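Local coordinates for phosphotriesterase family protein (Listeria monocytogenes serotype 4b str. H7858, PDB 3PNZ) that probably hydrolyses phosphorylated sugar lactones, as a zinc-dependent lactonase of the amidohydrolase superfamily, at residues R73-V78 with E144-K149; K47-V52 with S82-I87. One frame throughout, in Å; residues are numbered along the deposited sequence.

Contact 1 (R73-V78 with E144-K149); sequences RRVLDV and EGTPYK
R73 and E144 meet obliquely, the guanidinium and carboxylate planes turned 58° apart, and a single salt bridge joins them: R73 NH1 donates to E144 OE1 over 3.0 Å. The bond is bent, with an N-H...O angle of 144°; OE1 receives it on its anti side, somewhat out of the carboxylate plane. The extended E144 chain brings this oxygen alongside R73 CB, CG and CD, with E144 OE1 3.3 Å from R73 CG. Two waters continue the link, each bound to a different carboxylate oxygen. One donates to E144 OE1 and accepts from R73 N; the other donates to E144 OE2 and accepts from V75 N, the water oxygen lying 2.9 Å from that nitrogen.

In the TIM-barrel-type amidohydrolase fold, this joins the start of helix 75-85, with R74 as its N-cap residue, to the loop leading into strand 150-152. R73 NE bonds T67 O, NH2 bonds T92 O, and NH1 also forms a salt bridge with E138 OE2, while E144 OE2 forms one with K106.

V75 and L76, in the first turn of the helix, make the largely apolar half. V75 CG1, anti to the backbone N (chi1 179°), is directed at the loop and comes within 3.6 Å of T146 OG1 and 4.0 Å of Y148 CB. L76 crosses Y148 at about a right angle, its CD2 placed at the ring edge, 3.7 Å from Y148 CE2; the same methyl also meets T146 CG2. T146 OG1 closes an ST turn by accepting from Y148 N at 3.2 Å, and it is also hydrogen-bonded to L143 O. The Y148 ring also packs edge-to-face with Y8.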
loop_
_atom_site.group_PDB
_atom_site.type_symbol
_atom_site.label_atom_id
_atom_site.label_comp_id
_atom_site.label_asym_id
_atom_site.label_seq_id
_atom_site.Cartn_x
_atom_site.Cartn_y
_atom_site.Cartn_z
ATOM N N ARG A 73 4.339 4.567 12.248
ATOM C CA ARG A 73 5.479 4.672 11.358
ATOM C C ARG A 73 6.794 4.797 12.121
ATOM O O ARG A 73 6.845 5.368 13.213
ATOM C CB ARG A 73 5.335 5.883 10.438
ATOM C CG ARG A 73 4.051 5.940 9.622
ATOM C CD ARG A 73 4.271 6.946 8.509
ATOM N NE ARG A 73 3.113 7.268 7.685
ATOM C CZ ARG A 73 2.367 8.360 7.835
ATOM N NH1 ARG A 73 2.612 9.219 8.823
ATOM N NH2 ARG A 73 1.363 8.592 7.005
ATOM N N ARG A 74 7.845 4.245 11.524
ATOM C CA ARG A 74 9.220 4.480 11.949
ATOM C C ARG A 74 9.989 4.994 10.729
ATOM O O ARG A 74 10.850 4.305 10.176
ATOM C CB ARG A 74 9.833 3.186 12.493
ATOM C CG ARG A 74 9.221 2.718 13.812
ATOM C CD ARG A 74 9.334 3.817 14.853
ATOM N NE ARG A 74 8.933 3.410 16.198
ATOM C CZ ARG A 74 7.709 3.548 16.702
ATOM N NH1 ARG A 74 6.721 4.068 15.976
ATOM N NH2 ARG A 74 7.469 3.155 17.945
ATOM N N VAL A 75 9.646 6.205 10.300
ATOM C CA VAL A 75 10.137 6.751 9.037
ATOM C C VAL A 75 11.661 6.847 8.975
ATOM O O VAL A 75 12.264 6.539 7.946
ATOM C CB VAL A 75 9.511 8.127 8.741
ATOM C CG1 VAL A 75 10.059 8.703 7.440
ATOM C CG2 VAL A 75 7.994 8.006 8.675
ATOM N N LEU A 76 12.292 7.268 10.066
ATOM C CA LEU A 76 13.747 7.387 10.056
ATOM C C LEU A 76 14.430 6.035 9.862
ATOM O O LEU A 76 15.454 5.945 9.191
ATOM C CB LEU A 76 14.261 8.087 11.322
ATOM C CG LEU A 76 13.796 9.538 11.482
ATOM C CD1 LEU A 76 14.261 10.115 12.812
ATOM C CD2 LEU A 76 14.286 10.384 10.315
ATOM N N ASP A 77 13.856 4.978 10.437
ATOM C CA ASP A 77 14.423 3.640 10.280
ATOM C C ASP A 77 14.275 3.161 8.839
ATOM O O ASP A 77 15.188 2.569 8.271
ATOM C CB ASP A 77 13.738 2.642 11.225
ATOM C CG ASP A 77 14.095 2.872 12.688
ATOM O OD1 ASP A 77 15.301 2.953 13.004
ATOM O OD2 ASP A 77 13.171 2.956 13.524
ATOM N N VAL A 78 13.107 3.404 8.256
ATOM C CA VAL A 78 12.877 3.022 6.867
ATOM C C VAL A 78 13.800 3.797 5.922
ATOM O O VAL A 78 14.358 3.234 4.984
ATOM C CB VAL A 78 11.392 3.202 6.479
ATOM C CG1 VAL A 78 11.180 2.926 4.997
ATOM C CG2 VAL A 78 10.517 2.273 7.330
ATOM N N GLU A 144 5.806 13.021 9.410
ATOM C CA GLU A 144 6.045 13.011 10.856
ATOM C C GLU A 144 7.267 13.797 11.323
ATOM O O GLU A 144 8.057 13.302 12.127
ATOM C CB GLU A 144 6.146 11.569 11.355
ATOM C CG GLU A 144 4.926 10.764 10.989
ATOM C CD GLU A 144 4.843 9.434 11.711
ATOM O OE1 GLU A 144 3.849 8.721 11.474
ATOM O OE2 GLU A 144 5.755 9.103 12.502
ATOM N N GLY A 145 7.414 15.019 10.825
ATOM C CA GLY A 145 8.509 15.878 11.246
ATOM C C GLY A 145 9.854 15.582 10.600
ATOM O O GLY A 145 10.857 16.218 10.935
ATOM N N THR A 146 9.888 14.621 9.680
ATOM C CA THR A 146 11.121 14.285 8.974
ATOM C C THR A 146 11.106 14.933 7.593
ATOM O O THR A 146 10.068 15.432 7.151
ATOM C CB THR A 146 11.275 12.758 8.794
ATOM O OG1 THR A 146 10.435 12.323 7.712
ATOM C CG2 THR A 146 10.904 12.011 10.086
ATOM N N PRO A 147 12.253 14.918 6.897
ATOM C CA PRO A 147 12.303 15.461 5.537
ATOM C C PRO A 147 11.911 14.446 4.468
ATOM O O PRO A 147 12.037 14.748 3.281
ATOM C CB PRO A 147 13.791 15.813 5.350
ATOM C CG PRO A 147 14.476 15.456 6.651
ATOM C CD PRO A 147 13.584 14.508 7.365
ATOM N N TYR A 148 11.450 13.265 4.867
ATOM C CA TYR A 148 11.126 12.234 3.892
ATOM C C TYR A 148 9.652 12.305 3.518
ATOM O O TYR A 148 8.782 12.021 4.339
ATOM C CB TYR A 148 11.518 10.855 4.435
ATOM C CG TYR A 148 12.966 10.840 4.882
ATOM C CD1 TYR A 148 13.997 10.843 3.949
ATOM C CD2 TYR A 148 13.300 10.860 6.230
ATOM C CE1 TYR A 148 15.331 10.855 4.351
ATOM C CE2 TYR A 148 14.627 10.869 6.640
ATOM C CZ TYR A 148 15.636 10.866 5.696
ATOM O OH TYR A 148 16.958 10.873 6.097
ATOM N N LYS A 149 9.383 12.704 2.280
ATOM C CA LYS A 149 8.017 12.951 1.836
ATOM C C LYS A 149 7.335 11.676 1.358
ATOM O O LYS A 149 7.979 10.788 0.819
ATOM C CB LYS A 149 8.004 13.969 0.697
ATOM C CG LYS A 149 8.796 15.243 0.979
ATOM C CD LYS A 149 8.868 16.110 -0.262
ATOM C CE LYS A 149 9.956 17.154 -0.141
ATOM N NZ LYS A 149 10.211 17.780 -1.466
HETATM O O HOH W 1 2.703 6.879 12.917
HETATM O O HOH W 2 8.294 8.008 12.170
#

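Contact 2 (K47-V52 with S82-I87)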
loop_
_atom_site.group_PDB
_atom_site.type_symbol
_atom_site.label_atom_id
_atom_site.label_comp_id
_atom_site.label_asym_id
_atom_site.label_seq_id
_atom_site.Cartn_x
_atom_site.Cartn_y
_atom_site.Cartn_z
ATOM N N LYS A 47 16.752 -6.295 11.379
ATOM C CA LYS A 47 16.070 -7.489 10.875
ATOM C C LYS A 47 15.245 -7.172 9.621
ATOM O O LYS A 47 15.317 -7.899 8.627
ATOM C CB LYS A 47 15.210 -8.149 11.961
ATOM C CG LYS A 47 16.034 -8.811 13.066
ATOM C CD LYS A 47 15.162 -9.478 14.122
ATOM C CE LYS A 47 16.024 -10.133 15.192
ATOM N NZ LYS A 47 15.208 -10.752 16.263
ATOM N N SER A 48 14.485 -6.081 9.662
ATOM C CA SER A 48 13.741 -5.657 8.480
ATOM C C SER A 48 14.697 -5.445 7.325
ATOM O O SER A 48 14.428 -5.854 6.194
ATOM C CB SER A 48 12.940 -4.385 8.752
ATOM O OG SER A 48 12.008 -4.580 9.799
ATOM N N GLN A 49 15.838 -4.826 7.616
ATOM C CA GLN A 49 16.819 -4.539 6.577
ATOM C C GLN A 49 17.333 -5.799 5.879
ATOM O O GLN A 49 17.566 -5.801 4.669
ATOM C CB GLN A 49 17.983 -3.718 7.142
ATOM C CG GLN A 49 19.068 -3.458 6.120
ATOM C CD GLN A 49 20.062 -2.410 6.584
ATOM O OE1 GLN A 49 19.742 -1.559 7.418
ATOM N NE2 GLN A 49 21.272 -2.466 6.042
ATOM N N LEU A 50 17.509 -6.879 6.630
ATOM C CA LEU A 50 17.984 -8.118 6.028
ATOM C C LEU A 50 17.011 -8.640 4.963
ATOM O O LEU A 50 17.441 -9.133 3.920
ATOM C CB LEU A 50 18.259 -9.171 7.098
ATOM C CG LEU A 50 19.465 -8.854 7.988
ATOM C CD1 LEU A 50 19.503 -9.756 9.219
ATOM C CD2 LEU A 50 20.748 -8.975 7.190
ATOM N N ASP A 51 15.706 -8.522 5.213
ATOM C CA ASP A 51 14.723 -8.902 4.195
ATOM C C ASP A 51 14.769 -7.968 2.978
ATOM O O ASP A 51 14.734 -8.416 1.833
ATOM C CB ASP A 51 13.305 -8.939 4.771
ATOM C CG ASP A 51 12.973 -10.277 5.430
ATOM O OD1 ASP A 51 12.148 -11.043 4.870
ATOM O OD2 ASP A 51 13.534 -10.558 6.511
ATOM N N VAL A 52 14.835 -6.667 3.226
ATOM C CA VAL A 52 14.924 -5.712 2.125
ATOM C C VAL A 52 16.182 -5.989 1.290
ATOM O O VAL A 52 16.163 -5.907 0.058
ATOM C CB VAL A 52 14.904 -4.255 2.637
ATOM C CG1 VAL A 52 15.109 -3.271 1.481
ATOM C CG2 VAL A 52 13.595 -3.973 3.354
ATOM N N SER A 82 16.598 2.234 3.346
ATOM C CA SER A 82 16.688 2.647 1.951
ATOM C C SER A 82 18.123 3.052 1.613
ATOM O O SER A 82 18.704 2.576 0.637
ATOM C CB SER A 82 15.750 3.822 1.683
ATOM O OG SER A 82 15.804 4.212 0.321
ATOM N N LYS A 83 18.686 3.927 2.435
ATOM C CA LYS A 83 20.061 4.377 2.229
ATOM C C LYS A 83 21.056 3.217 2.167
ATOM O O LYS A 83 21.887 3.153 1.260
ATOM C CB LYS A 83 20.469 5.359 3.326
ATOM C CG LYS A 83 21.935 5.764 3.257
ATOM C CD LYS A 83 22.134 7.208 3.680
ATOM C CE LYS A 83 21.765 7.428 5.134
ATOM N NZ LYS A 83 22.204 8.784 5.587
ATOM N N GLU A 84 20.966 2.298 3.124
ATOM C CA GLU A 84 21.928 1.198 3.218
ATOM C C GLU A 84 21.767 0.116 2.148
ATOM O O GLU A 84 22.751 -0.464 1.699
ATOM C CB GLU A 84 21.922 0.574 4.621
ATOM C CG GLU A 84 22.359 1.516 5.735
ATOM C CD GLU A 84 22.549 0.804 7.062
ATOM O OE1 GLU A 84 23.024 -0.351 7.052
ATOM O OE2 GLU A 84 22.220 1.396 8.113
ATOM N N THR A 85 20.534 -0.156 1.727
ATOM C CA THR A 85 20.298 -1.225 0.762
ATOM C C THR A 85 20.239 -0.743 -0.679
ATOM O O THR A 85 20.418 -1.529 -1.608
ATOM C CB THR A 85 18.962 -1.938 1.036
ATOM O OG1 THR A 85 17.890 -1.003 0.864
ATOM C CG2 THR A 85 18.931 -2.503 2.447
ATOM N N GLY A 86 19.949 0.539 -0.867
ATOM C CA GLY A 86 19.774 1.086 -2.199
ATOM C C GLY A 86 18.359 0.933 -2.742
ATOM O O GLY A 86 18.066 1.373 -3.858
ATOM N N ILE A 87 17.476 0.307 -1.967
ATOM C CA ILE A 87 16.089 0.126 -2.399
ATOM C C ILE A 87 15.328 1.435 -2.272
ATOM O O ILE A 87 15.365 2.090 -1.234
ATOM C CB ILE A 87 15.371 -0.973 -1.572
ATOM C CG1 ILE A 87 16.057 -2.323 -1.783
ATOM C CG2 ILE A 87 13.878 -1.048 -1.928
ATOM C CD1 ILE A 87 16.068 -2.781 -3.221
#
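Q49 CG stands anti to the backbone N (chi1 177°) and its chain stays extended, carrying the amide across to E84; V52 has a similar first torsion (chi1 176°), which aims CG1 at T85 and I87. These groups pack helix 45-57 against the C-terminal end of helix 75-85, two neighbouring helices on the outside of the TIM-barrel-type fold. Q49 and E84 cross at about a right angle. Q49 NE2 donates to E84 OE1 over 2.9 Å in a nearly straight bond, with the oxygen in the amide plane but approached from above the carboxylate plane. K45, on the same helix as Q49, bonds Q49 OE1 and forms a salt bridge with E84 OE2.

Beside this polar pair the contact is largely apolar: Q49 CG lies 3.8 Å from T85 CG2, and V52 CG1 comes within 3.5 Å of I87 CG1. Helix 75-85 ends at T85, and G86, with positive phi, leads the chain on toward strand 88-92. Two side chains brace that exit: S82 OG donates to I87 O, while T85 OG1, also hydrogen-bonded to I81 O and 3.6 Å from V52 CG1, accepts from I87 N at 3.1 Å in an ST turn.

Helix 75-85 is shared by both contacts. Contact 1 takes its N-terminal end and the residues just before it, contact 2 its C-terminal end, and the centres of the two lie about 15 Å apart with no touch between them beyond the shared chain. The helix is thereby held against the loop before strand 150-152 at one end and against helix 45-57 at the other. Neither contact contains a zinc ligand. Contact 1 is nonetheless not remote from the metal centre: the side chain of R73 is about 11 Å from a bound zinc ion, and strand 150-152 runs toward the metal-binding modified lysine K154.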